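Local coordinates for capsid protein (PDB 5YKZ) that forms the capsid of a shrimp nodavirus, with this protruding domain probably building the dimeric spikes on the particle surface, at residues 6-11 with 113-118; 39-44 with 85-90; 29-34 with 92-97. One frame throughout, in Å; residues are numbered along the deposited sequence.

How the interactions relate
From the N terminus, the chain enters strand 7-15, whose start is paired with the end of the last strand, 111-118, in interaction 1; that contact closes almost the whole domain into one loop. Interaction 3 lies within this loop, joining the end of strand 26-30 to the start of strand 95-101, and interaction 2 lies within interaction 3, pairing strand 38-48 with 79-88. The three therefore nest and none cross. Interactions 1 and 2 share a sheet, since Ile115 N reaches Leu40 O at 2.8 Å. Interaction 3 meets interaction 2 through Ser34, whose O lies 2.6 Å from Thr89 OG1, and packs on interaction 1 through Ile114. Interactions 1 and 2 also touch the second subunit.

Interaction 1 of 3, residues 6-11 with 113-118; sequences TDVRVD and NIIAAT
Arg9 and Ala116 form a reciprocal antiparallel pair: Arg9 N reaches Ala116 O at 3.0 Å, and Ala116 N returns to Arg9 O at 2.9 Å. Further along, Asp11 N bonds Ile114 O at 2.7 Å. At the other end Asp7 pairs both ways with Thr118. Thr6 N adds a weak bond to the same Thr118 O (3.3 Å), so two residues face one, a classic beta bulge.

Among apolar contacts, Val8 and Ile115 lie side by side, their CG2 methyls pressed to 3.4 Å, closer than usual van der Waals distance. On the other face, with OG1 at chi1 -170°, Thr118 CG2 falls between the backbone N and the carbonyl carbon and lies against Asp7 and Arg9, 3.7 Å from Asp7 CB and 3.9 Å from Arg9 CD.

Arg9 NH2 forms a salt bridge with Asp11 OD1 at 2.6 Å within its own strand, with Asp11 CA above one guanidinium face, toward its rim. Asp7's carboxylate instead pairs with Lys86 of the second subunit, which also bonds Val8 O. The chemistry thus implies a terminal strand held to its neighbour mainly by backbone bonds, with its polar groups partly committed to the dimer.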
ATOM      1  N   THR B   6      18.633  -9.773  -6.095  1.00 34.38           N
ATOM      2  CA  THR B   6      17.672 -10.915  -6.143  1.00 27.82           C
ATOM      3  C   THR B   6      16.472 -10.904  -5.214  1.00 28.03           C
ATOM      4  O   THR B   6      15.341 -11.352  -5.624  1.00 32.28           O
ATOM      5  CB  THR B   6      18.432 -12.299  -6.175  1.00 32.04           C
ATOM      6  OG1 THR B   6      19.690 -12.295  -5.366  1.00 41.06           O
ATOM      7  CG2 THR B   6      18.732 -12.660  -7.636  1.00 39.38           C
ATOM      8  N   ASP B   7      16.604 -10.227  -4.083  1.00 22.02           N
ATOM      9  CA  ASP B   7      15.563 -10.180  -3.026  1.00 20.86           C
ATOM     10  C   ASP B   7      15.128  -8.692  -2.881  1.00 17.12           C
ATOM     11  O   ASP B   7      15.702  -7.817  -3.484  1.00 17.85           O
ATOM     12  CB  ASP B   7      16.087 -10.782  -1.707  1.00 21.07           C
ATOM     13  CG  ASP B   7      15.002 -11.137  -0.716  1.00 22.37           C
ATOM     14  OD1 ASP B   7      15.437 -11.514   0.452  1.00 30.97           O
ATOM     15  OD2 ASP B   7      13.811 -11.112  -0.959  1.00 20.94           O
ATOM     16  N   VAL B   8      14.034  -8.511  -2.179  1.00 16.84           N
ATOM     17  CA  VAL B   8      13.402  -7.225  -1.985  1.00 17.14           C
ATOM     18  C   VAL B   8      13.010  -7.090  -0.557  1.00 16.61           C
ATOM     19  O   VAL B   8      12.599  -8.043   0.057  1.00 19.17           O
ATOM     20  CB  VAL B   8      12.257  -7.150  -3.001  1.00 19.61           C
ATOM     21  CG1 VAL B   8      11.300  -8.274  -2.996  1.00 21.78           C
ATOM     22  CG2 VAL B   8      11.465  -5.930  -2.780  1.00 22.85           C
ATOM     23  N   ARG B   9      13.109  -5.897  -0.010  1.00 15.58           N
ATOM     24  CA  ARG B   9      12.723  -5.664   1.342  1.00 16.61           C
ATOM     25  C   ARG B   9      12.193  -4.270   1.518  1.00 14.89           C
ATOM     26  O   ARG B   9      12.421  -3.411   0.670  1.00 15.34           O
ATOM     27  CB  ARG B   9      13.948  -5.888   2.244  1.00 17.65           C
ATOM     28  CG  ARG B   9      15.074  -4.939   2.020  1.00 20.08           C
ATOM     29  CD  ARG B   9      16.298  -5.190   2.970  1.00 26.39           C
ATOM     30  NE  ARG B   9      16.880  -3.935   3.348  1.00 41.29           N
ATOM     31  CZ  ARG B   9      16.644  -3.298   4.514  1.00 34.29           C
ATOM     32  NH1 ARG B   9      15.832  -3.808   5.472  1.00 33.97           N
ATOM     33  NH2 ARG B   9      17.236  -2.143   4.708  1.00 41.40           N
ATOM     34  N   VAL B  10      11.525  -4.044   2.616  1.00 15.71           N
ATOM     35  CA  VAL B  10      11.188  -2.670   3.065  1.00 15.50           C
ATOM     36  C   VAL B  10      12.380  -2.147   3.782  1.00 16.70           C
ATOM     37  O   VAL B  10      12.669  -2.669   4.900  1.00 19.44           O
ATOM     38  CB  VAL B  10       9.929  -2.632   3.935  1.00 17.91           C
ATOM     39  CG1 VAL B  10       9.698  -1.198   4.389  1.00 18.77           C
ATOM     40  CG2 VAL B  10       8.782  -3.050   3.060  1.00 19.57           C
ATOM     41  N   ASP B  11      13.039  -1.191   3.197  1.00 15.40           N
ATOM     42  CA  ASP B  11      14.161  -0.525   3.798  1.00 17.22           C
ATOM     43  C   ASP B  11      13.830   0.350   4.962  1.00 19.89           C
ATOM     44  O   ASP B  11      14.533   0.377   6.047  1.00 23.06           O
ATOM     45  CB  ASP B  11      14.936   0.266   2.795  1.00 18.81           C
ATOM     46  CG  ASP B  11      16.100   0.943   3.465  1.00 27.01           C
ATOM     47  OD1 ASP B  11      17.059   0.241   3.773  1.00 33.52           O
ATOM     48  OD2 ASP B  11      15.992   2.121   3.869  1.00 30.98           O
ATOM     49  N   ASN B 113       6.017   2.897   2.468  1.00 13.07           N
ATOM     50  CA  ASN B 113       7.151   2.001   2.535  1.00 13.74           C
ATOM     51  C   ASN B 113       8.120   2.279   1.500  1.00 13.26           C
ATOM     52  O   ASN B 113       7.721   2.544   0.374  1.00 15.03           O
ATOM     53  CB  ASN B 113       6.668   0.546   2.461  1.00 15.64           C
ATOM     54  CG  ASN B 113       6.010   0.157   3.862  1.00 17.48           C
ATOM     55  OD1 ASN B 113       6.546   0.420   4.905  1.00 19.54           O
ATOM     56  ND2 ASN B 113       4.929  -0.225   3.808  1.00 20.05           N
ATOM     57  N   ILE B 114       9.417   2.284   1.818  1.00 13.57           N
ATOM     58  CA  ILE B 114      10.497   2.454   0.853  1.00 13.82           C
ATOM     59  C   ILE B 114      11.070   1.086   0.584  1.00 14.26           C
ATOM     60  O   ILE B 114      11.639   0.439   1.484  1.00 16.53           O
ATOM     61  CB  ILE B 114      11.569   3.388   1.359  1.00 15.55           C
ATOM     62  CG1 ILE B 114      10.970   4.731   1.830  1.00 14.45           C
ATOM     63  CG2 ILE B 114      12.641   3.544   0.290  1.00 17.14           C
ATOM     64  CD1 ILE B 114      12.013   5.740   2.216  1.00 17.27           C
ATOM     65  N   ILE B 115      10.862   0.590  -0.605  1.00 13.96           N
ATOM     66  CA  ILE B 115      11.148  -0.791  -1.022  1.00 14.28           C
ATOM     67  C   ILE B 115      12.378  -0.764  -1.883  1.00 13.79           C
ATOM     68  O   ILE B 115      12.564   0.051  -2.739  1.00 14.16           O
ATOM     69  CB  ILE B 115       9.986  -1.371  -1.796  1.00 14.45           C
ATOM     70  CG1 ILE B 115       8.746  -1.312  -0.941  1.00 17.20           C
ATOM     71  CG2 ILE B 115      10.297  -2.805  -2.183  1.00 16.44           C
ATOM     72  CD1 ILE B 115       7.490  -1.511  -1.617  1.00 21.90           C
ATOM     73  N   ALA B 116      13.306  -1.686  -1.517  1.00 15.03           N
ATOM     74  CA  ALA B 116      14.652  -1.748  -2.058  1.00 16.11           C
ATOM     75  C   ALA B 116      15.012  -3.165  -2.488  1.00 14.76           C
ATOM     76  O   ALA B 116      14.639  -4.128  -1.810  1.00 15.08           O
ATOM     77  CB  ALA B 116      15.643  -1.282  -0.962  1.00 17.92           C
ATOM     78  N   ALA B 117      15.838  -3.225  -3.498  1.00 16.20           N
ATOM     79  CA  ALA B 117      16.504  -4.466  -3.760  1.00 16.63           C
ATOM     80  C   ALA B 117      17.568  -4.766  -2.729  1.00 19.12           C
ATOM     81  O   ALA B 117      18.219  -3.875  -2.225  1.00 17.96           O
ATOM     82  CB  ALA B 117      17.183  -4.363  -5.092  1.00 19.68           C
ATOM     83  N   THR B 118      17.755  -6.044  -2.468  1.00 17.90           N
ATOM     84  CA  THR B 118      18.790  -6.574  -1.576  1.00 18.95           C
ATOM     85  C   THR B 118      19.183  -7.973  -2.058  1.00 22.30           C
ATOM     86  O   THR B 118      18.673  -8.487  -3.031  1.00 25.25           O
ATOM     87  CB  THR B 118      18.195  -6.627  -0.162  1.00 20.67           C
ATOM     88  OG1 THR B 118      19.210  -6.921   0.838  1.00 22.12           O
ATOM     89  CG2 THR B 118      17.059  -7.626   0.023  1.00 20.66           C
TER

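Interaction 2 of 3, residues 39-44 with 85-90; sequences YLLTPA and IKVKTD
Leu41 and Ile85 cross on the packed face of this antiparallel pair, where Leu41 CD1 comes 3.8 Å from Ile85 CG2. The same methyl lies 4.1 Å from Val87 CG1, so one leucine branch spans two residues of the opposite strand; chi1 of -39° and an extended chi2 together carry CD1 there. Phe95, Leu97 and Ile70 cover this buried side. Two reciprocal backbone pairs fix the spacing: Leu41 N to Ile85 O at 2.8 Å, with its return bond, and Tyr39 N to Val87 O at 2.9 Å, with Val87 N answering to Tyr39 O.

Tyr39 reaches beyond the end of strand 79-88. Its ring approaches Thr89 obliquely, Tyr39 CE2 standing 3.8 Å from Thr89 CG2, while its hydroxyl is hydrogen-bonded to Ser34 N.

On the opposite face, which the second subunit covers, the packing between the side chains of Leu40 and Lys86 is looser: their nearest atoms, Leu40 CD1 and Lys86 CE, are 4.2 Å apart. Lys86, partly exposed, bends at three successive torsions, bringing CD to 3.3 Å from Tyr39 O before NZ turns to Asp7 and Val8 O of the second subunit; Leu40 packs on Ile115 of that chain. One face thus enters the core and the other the dimer contact, as befits a strand pair inside one sheet of a jelly-roll beta sandwich.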
ATOM      1  N   TYR B  39      14.307   3.350  -5.768  1.00 15.66           N
ATOM      2  CA  TYR B  39      13.383   2.767  -4.769  1.00 14.34           C
ATOM      3  C   TYR B  39      11.990   2.789  -5.262  1.00 13.37           C
ATOM      4  O   TYR B  39      11.642   3.695  -6.089  1.00 14.78           O
ATOM      5  CB  TYR B  39      13.500   3.531  -3.441  1.00 14.75           C
ATOM      6  CG  TYR B  39      14.841   3.449  -2.838  1.00 15.72           C
ATOM      7  CD1 TYR B  39      15.161   2.387  -1.999  1.00 17.35           C
ATOM      8  CD2 TYR B  39      15.838   4.390  -3.068  1.00 17.01           C
ATOM      9  CE1 TYR B  39      16.435   2.257  -1.459  1.00 18.49           C
ATOM     10  CE2 TYR B  39      17.106   4.262  -2.500  1.00 17.01           C
ATOM     11  CZ  TYR B  39      17.354   3.191  -1.716  1.00 16.71           C
ATOM     12  OH  TYR B  39      18.634   3.113  -1.128  1.00 19.99           O
ATOM     13  N   LEU B  40      11.148   1.959  -4.765  1.00 13.57           N
ATOM     14  CA  LEU B  40       9.668   2.021  -4.987  1.00 13.21           C
ATOM     15  C   LEU B  40       9.020   2.437  -3.695  1.00 13.33           C
ATOM     16  O   LEU B  40       9.391   1.898  -2.617  1.00 14.25           O
ATOM     17  CB  LEU B  40       9.245   0.650  -5.365  1.00 15.37           C
ATOM     18  CG  LEU B  40       7.910   0.504  -5.947  1.00 18.53           C
ATOM     19  CD1 LEU B  40       7.769   1.127  -7.377  1.00 17.46           C
ATOM     20  CD2 LEU B  40       7.463  -0.952  -5.955  1.00 23.25           C
ATOM     21  N   LEU B  41       8.048   3.309  -3.748  1.00 12.53           N
ATOM     22  CA  LEU B  41       7.300   3.746  -2.581  1.00 12.91           C
ATOM     23  C   LEU B  41       5.879   3.317  -2.702  1.00 12.72           C
ATOM     24  O   LEU B  41       5.247   3.532  -3.752  1.00 13.15           O
ATOM     25  CB  LEU B  41       7.320   5.277  -2.421  1.00 13.16           C
ATOM     26  CG  LEU B  41       8.604   5.982  -2.734  1.00 13.62           C
ATOM     27  CD1 LEU B  41       8.500   7.456  -2.532  1.00 13.30           C
ATOM     28  CD2 LEU B  41       9.786   5.435  -1.895  1.00 14.18           C
ATOM     29  N   THR B  42       5.283   2.715  -1.648  1.00 11.97           N
ATOM     30  CA  THR B  42       3.913   2.278  -1.627  1.00 13.09           C
ATOM     31  C   THR B  42       3.228   2.828  -0.397  1.00 11.80           C
ATOM     32  O   THR B  42       3.874   2.938   0.675  1.00 12.82           O
ATOM     33  CB  THR B  42       3.869   0.725  -1.643  1.00 14.61           C
ATOM     34  OG1 THR B  42       4.658   0.193  -0.504  1.00 17.25           O
ATOM     35  CG2 THR B  42       4.428   0.198  -2.889  1.00 14.29           C
ATOM     36  N   PRO B  43       1.954   3.170  -0.471  1.00 12.76           N
ATOM     37  CA  PRO B  43       1.269   3.813   0.666  1.00 12.54           C
ATOM     38  C   PRO B  43       0.901   2.858   1.770  1.00 12.77           C
ATOM     39  O   PRO B  43       0.630   1.681   1.488  1.00 14.12           O
ATOM     40  CB  PRO B  43      -0.012   4.376   0.007  1.00 13.98           C
ATOM     41  CG  PRO B  43      -0.260   3.425  -1.148  1.00 15.86           C
ATOM     42  CD  PRO B  43       1.084   3.081  -1.680  1.00 13.85           C
ATOM     43  N   ALA B  44       0.738   3.326   2.968  1.00 12.91           N
ATOM     44  CA  ALA B  44       0.270   2.541   4.110  1.00 12.68           C
ATOM     45  C   ALA B  44      -0.162   3.451   5.217  1.00 12.54           C
ATOM     46  O   ALA B  44       0.448   4.565   5.387  1.00 14.16           O
ATOM     47  CB  ALA B  44       1.334   1.582   4.615  1.00 14.40           C
ATOM     48  N   ILE B  85       5.341   4.952  -6.416  1.00 13.14           N
ATOM     49  CA  ILE B  85       6.341   5.904  -6.920  1.00 12.95           C
ATOM     50  C   ILE B  85       7.649   5.206  -7.133  1.00 12.80           C
ATOM     51  O   ILE B  85       8.123   4.444  -6.272  1.00 13.74           O
ATOM     52  CB  ILE B  85       6.499   7.062  -5.897  1.00 12.77           C
ATOM     53  CG1 ILE B  85       5.300   7.946  -5.937  1.00 13.07           C
ATOM     54  CG2 ILE B  85       7.786   7.843  -6.198  1.00 12.97           C
ATOM     55  CD1 ILE B  85       5.199   8.946  -4.787  1.00 13.93           C
ATOM     56  N   LYS B  86       8.293   5.449  -8.248  1.00 12.64           N
ATOM     57  CA  LYS B  86       9.662   5.073  -8.510  1.00 12.66           C
ATOM     58  C   LYS B  86      10.482   6.336  -8.476  1.00 13.12           C
ATOM     59  O   LYS B  86      10.180   7.296  -9.173  1.00 13.79           O
ATOM     60  CB  LYS B  86       9.797   4.387  -9.861  1.00 14.00           C
ATOM     61  CG  LYS B  86      11.183   4.023 -10.330  1.00 17.49           C
ATOM     62  CD  LYS B  86      12.068   3.265  -9.372  1.00 18.56           C
ATOM     63  CE  LYS B  86      11.476   1.927  -9.168  1.00 19.95           C
ATOM     64  NZ  LYS B  86      11.323   1.101 -10.364  1.00 22.28           N
ATOM     65  N   VAL B  87      11.526   6.353  -7.675  1.00 12.82           N
ATOM     66  CA  VAL B  87      12.335   7.538  -7.485  1.00 14.84           C
ATOM     67  C   VAL B  87      13.755   7.143  -7.222  1.00 14.88           C
ATOM     68  O   VAL B  87      14.049   6.120  -6.522  1.00 16.64           O
ATOM     69  CB  VAL B  87      11.780   8.413  -6.354  1.00 14.70           C
ATOM     70  CG1 VAL B  87      11.748   7.642  -5.007  1.00 15.03           C
ATOM     71  CG2 VAL B  87      12.488   9.770  -6.280  1.00 16.17           C
ATOM     72  N   LYS B  88      14.677   7.896  -7.789  1.00 15.77           N
ATOM     73  CA  LYS B  88      16.125   7.707  -7.584  1.00 16.83           C
ATOM     74  C   LYS B  88      16.659   8.754  -6.690  1.00 18.32           C
ATOM     75  O   LYS B  88      16.404   9.950  -6.843  1.00 18.65           O
ATOM     76  CB  LYS B  88      16.819   7.735  -8.909  1.00 18.90           C
ATOM     77  CG  LYS B  88      18.323   7.372  -8.911  1.00 21.79           C
ATOM     78  CD  LYS B  88      18.936   7.418 -10.314  1.00 22.91           C
ATOM     79  CE  LYS B  88      20.438   7.171 -10.289  1.00 26.32           C
ATOM     80  NZ  LYS B  88      21.017   7.126 -11.699  1.00 31.39           N
ATOM     81  N   THR B  89      17.471   8.308  -5.761  1.00 17.71           N
ATOM     82  CA  THR B  89      18.161   9.243  -4.896  1.00 16.92           C
ATOM     83  C   THR B  89      19.294   9.978  -5.655  1.00 18.74           C
ATOM     84  O   THR B  89      19.777   9.560  -6.699  1.00 18.68           O
ATOM     85  CB  THR B  89      18.757   8.609  -3.713  1.00 17.18           C
ATOM     86  OG1 THR B  89      19.613   7.543  -4.172  1.00 18.96           O
ATOM     87  CG2 THR B  89      17.653   7.976  -2.814  1.00 18.47           C
ATOM     88  N   ASP B  90      19.640  11.130  -5.074  1.00 17.88           N
ATOM     89  CA  ASP B  90      20.796  11.889  -5.499  1.00 20.44           C
ATOM     90  C   ASP B  90      22.030  11.225  -4.920  1.00 21.42           C
ATOM     91  O   ASP B  90      22.024  10.188  -4.271  1.00 20.97           O
ATOM     92  CB  ASP B  90      20.613  13.355  -5.120  1.00 19.91           C
ATOM     93  CG  ASP B  90      20.570  13.613  -3.638  1.00 20.99           C
ATOM     94  OD1 ASP B  90      20.940  12.797  -2.828  1.00 22.25           O
ATOM     95  OD2 ASP B  90      20.163  14.771  -3.337  1.00 23.84           O
TER

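Interaction 3 of 3, residues 29-34 with 92-97; sequences TVTGLS and FGTFDL
Val30 and Phe95 make the last hydrogen-bonded pair between strand 26-30, outermost within this chain, and its neighbour 95-101, where strand 26-30 ends and strand 95-101 begins. Val30 N donates to Phe95 O at 2.8 Å, and Phe95 N returns to Val30 O.

Their side chains run the same way. Phe95 CG sits between its own N and carbonyl carbon (chi1 63°), and this turn brings the ring alongside Val30: Val30 CB lies over one face, 3.8 Å from the centroid of the Phe95 ring and only 17° off its normal, a CH-pi contact. Leu33 CD1 approaches the ring obliquely, 3.5 Å from Phe95 CE2. Leu41, together with Phe112 and Ile114 of strand 111-118, packs on this hydrophobic group.

The other face is polar. Thr29 OG1 donates to Asp96 OD1 at 2.7 Å, meeting the carboxylate from 44° above its plane. Nearby, the methyls Thr31 CG2 and Thr94 CG2 are 4.0 Å apart, while Thr94 OG1 turns to Asp90.

Beyond the strands the pairing continues through Gly93. Leu33 N reaches Gly93 O at 3.0 Å, and Gly93, with positive phi, brings its CA to 3.3 Å from Leu33 O in a CH...O contact. Gly32, also at positive phi, turns its N to a water that in turn donates to Phe92 O at 2.9 Å, bridging the two loops.

Across the domain, strand 26-30 lies beside 95-101 at one margin and strand 7-15 beside 111-118 at the other, an order that matches the jelly roll; this contact is the loop end of the first of these pairs, the face bearing Val30 and Phe95 turned into the sandwich.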
ATOM      1  N   THR B  29      11.440  16.007   1.971  1.00 12.78           N
ATOM      2  CA  THR B  29      12.750  15.447   1.683  1.00 14.18           C
ATOM      3  C   THR B  29      12.936  14.219   2.421  1.00 15.08           C
ATOM      4  O   THR B  29      12.828  14.149   3.679  1.00 17.05           O
ATOM      5  CB  THR B  29      13.861  16.492   1.989  1.00 14.70           C
ATOM      6  OG1 THR B  29      13.654  17.638   1.211  1.00 16.28           O
ATOM      7  CG2 THR B  29      15.255  15.957   1.719  1.00 17.22           C
ATOM      8  N   VAL B  30      13.223  13.105   1.744  1.00 14.22           N
ATOM      9  CA  VAL B  30      13.525  11.820   2.332  1.00 14.01           C
ATOM     10  C   VAL B  30      15.038  11.623   2.256  1.00 16.22           C
ATOM     11  O   VAL B  30      15.624  11.782   1.197  1.00 16.75           O
ATOM     12  CB  VAL B  30      12.779  10.712   1.574  1.00 15.14           C
ATOM     13  CG1 VAL B  30      13.079   9.386   2.137  1.00 18.28           C
ATOM     14  CG2 VAL B  30      11.263  10.975   1.593  1.00 16.86           C
ATOM     15  N   THR B  31      15.624  11.266   3.404  1.00 16.33           N
ATOM     16  CA  THR B  31      17.052  11.127   3.528  1.00 17.77           C
ATOM     17  C   THR B  31      17.450   9.773   4.029  1.00 19.07           C
ATOM     18  O   THR B  31      16.666   8.918   4.402  1.00 18.22           O
ATOM     19  CB  THR B  31      17.549  12.215   4.558  1.00 18.16           C
ATOM     20  OG1 THR B  31      17.094  11.897   5.858  1.00 19.35           O
ATOM     21  CG2 THR B  31      17.129  13.622   4.172  1.00 20.31           C
ATOM     22  N   GLY B  32      18.759   9.562   4.022  1.00 19.07           N
ATOM     23  CA  GLY B  32      19.347   8.407   4.600  1.00 20.91           C
ATOM     24  C   GLY B  32      19.329   7.158   3.787  1.00 20.54           C
ATOM     25  O   GLY B  32      19.535   6.111   4.376  1.00 24.67           O
ATOM     26  N   LEU B  33      19.168   7.261   2.478  1.00 19.43           N
ATOM     27  CA  LEU B  33      19.186   6.080   1.645  1.00 19.11           C
ATOM     28  C   LEU B  33      20.546   5.927   0.899  1.00 21.14           C
ATOM     29  O   LEU B  33      21.464   6.718   1.138  1.00 20.83           O
ATOM     30  CB  LEU B  33      18.005   6.232   0.662  1.00 19.08           C
ATOM     31  CG  LEU B  33      16.647   6.185   1.372  1.00 19.30           C
ATOM     32  CD1 LEU B  33      15.523   6.713   0.448  1.00 18.65           C
ATOM     33  CD2 LEU B  33      16.333   4.783   1.816  1.00 22.42           C
ATOM     34  N   SER B  34      20.668   4.931   0.066  1.00 19.96           N
ATOM     35  CA  SER B  34      21.885   4.774  -0.679  1.00 19.95           C
ATOM     36  C   SER B  34      21.994   5.757  -1.807  1.00 22.78           C
ATOM     37  O   SER B  34      20.983   6.060  -2.458  1.00 21.60           O
ATOM     38  CB  SER B  34      21.989   3.382  -1.256  1.00 22.06           C
ATOM     39  OG  SER B  34      21.901   2.383  -0.320  1.00 26.81           O
ATOM     40  N   PHE B  92      23.747  12.051  -2.679  1.00 28.70           N
ATOM     41  CA  PHE B  92      23.765  12.007  -1.215  1.00 25.77           C
ATOM     42  C   PHE B  92      22.714  11.146  -0.509  1.00 27.32           C
ATOM     43  O   PHE B  92      22.558  11.148   0.714  1.00 26.77           O
ATOM     44  CB  PHE B  92      23.487  13.416  -0.693  1.00 34.94           C
ATOM     45  CG  PHE B  92      24.470  14.407  -1.176  1.00 44.12           C
ATOM     46  CD1 PHE B  92      25.645  14.598  -0.479  1.00 55.24           C
ATOM     47  CD2 PHE B  92      24.254  15.088  -2.366  1.00 51.46           C
ATOM     48  CE1 PHE B  92      26.583  15.504  -0.936  1.00 56.21           C
ATOM     49  CE2 PHE B  92      25.187  15.989  -2.844  1.00 55.24           C
ATOM     50  CZ  PHE B  92      26.346  16.195  -2.126  1.00 57.59           C
ATOM     51  N   GLY B  93      21.988  10.399  -1.307  1.00 23.62           N
ATOM     52  CA  GLY B  93      21.002   9.487  -0.672  1.00 21.47           C
ATOM     53  C   GLY B  93      19.659  10.118  -0.292  1.00 18.84           C
ATOM     54  O   GLY B  93      18.981   9.533   0.579  1.00 19.99           O
ATOM     55  N   THR B  94      19.281  11.182  -0.988  1.00 16.77           N
ATOM     56  CA  THR B  94      18.028  11.862  -0.741  1.00 16.73           C
ATOM     57  C   THR B  94      17.209  11.950  -1.957  1.00 15.83           C
ATOM     58  O   THR B  94      17.664  11.927  -3.084  1.00 16.49           O
ATOM     59  CB  THR B  94      18.198  13.304  -0.143  1.00 19.00           C
ATOM     60  OG1 THR B  94      18.300  14.295  -1.186  1.00 22.74           O
ATOM     61  CG2 THR B  94      19.322  13.319   0.884  1.00 20.87           C
ATOM     62  N   PHE B  95      15.869  12.139  -1.755  1.00 15.47           N
ATOM     63  CA  PHE B  95      14.976  12.552  -2.796  1.00 15.15           C
ATOM     64  C   PHE B  95      13.869  13.380  -2.235  1.00 13.96           C
ATOM     65  O   PHE B  95      13.555  13.303  -1.042  1.00 14.87           O
ATOM     66  CB  PHE B  95      14.388  11.370  -3.611  1.00 15.08           C
ATOM     67  CG  PHE B  95      13.525  10.432  -2.761  1.00 14.71           C
ATOM     68  CD1 PHE B  95      12.189  10.725  -2.539  1.00 14.47           C
ATOM     69  CD2 PHE B  95      13.990   9.194  -2.312  1.00 15.53           C
ATOM     70  CE1 PHE B  95      11.384   9.879  -1.827  1.00 14.88           C
ATOM     71  CE2 PHE B  95      13.175   8.320  -1.586  1.00 15.72           C
ATOM     72  CZ  PHE B  95      11.867   8.678  -1.334  1.00 14.63           C
ATOM     73  N   ASP B  96      13.266  14.189  -3.054  1.00 14.11           N
ATOM     74  CA  ASP B  96      12.159  15.024  -2.685  1.00 13.61           C
ATOM     75  C   ASP B  96      10.844  14.609  -3.275  1.00 14.06           C
ATOM     76  O   ASP B  96      10.762  14.210  -4.442  1.00 14.73           O
ATOM     77  CB  ASP B  96      12.398  16.497  -3.123  1.00 14.55           C
ATOM     78  CG  ASP B  96      13.466  17.220  -2.390  1.00 14.65           C
ATOM     79  OD1 ASP B  96      13.909  16.782  -1.380  1.00 16.00           O
ATOM     80  OD2 ASP B  96      13.815  18.330  -2.862  1.00 17.19           O
ATOM     81  N   LEU B  97       9.783  14.668  -2.491  1.00 13.33           N
ATOM     82  CA  LEU B  97       8.405  14.508  -2.912  1.00 12.91           C
ATOM     83  C   LEU B  97       7.682  15.829  -2.839  1.00 13.02           C
ATOM     84  O   LEU B  97       7.971  16.626  -1.932  1.00 14.83           O
ATOM     85  CB  LEU B  97       7.671  13.496  -2.043  1.00 13.02           C
ATOM     86  CG  LEU B  97       8.262  12.117  -1.936  1.00 13.55           C
ATOM     87  CD1 LEU B  97       7.406  11.276  -0.979  1.00 15.56           C
ATOM     88  CD2 LEU B  97       8.371  11.431  -3.256  1.00 15.01           C
TER
HETATM   89  O   HOH W   1      20.820  11.473   3.032  1.00 25.51           O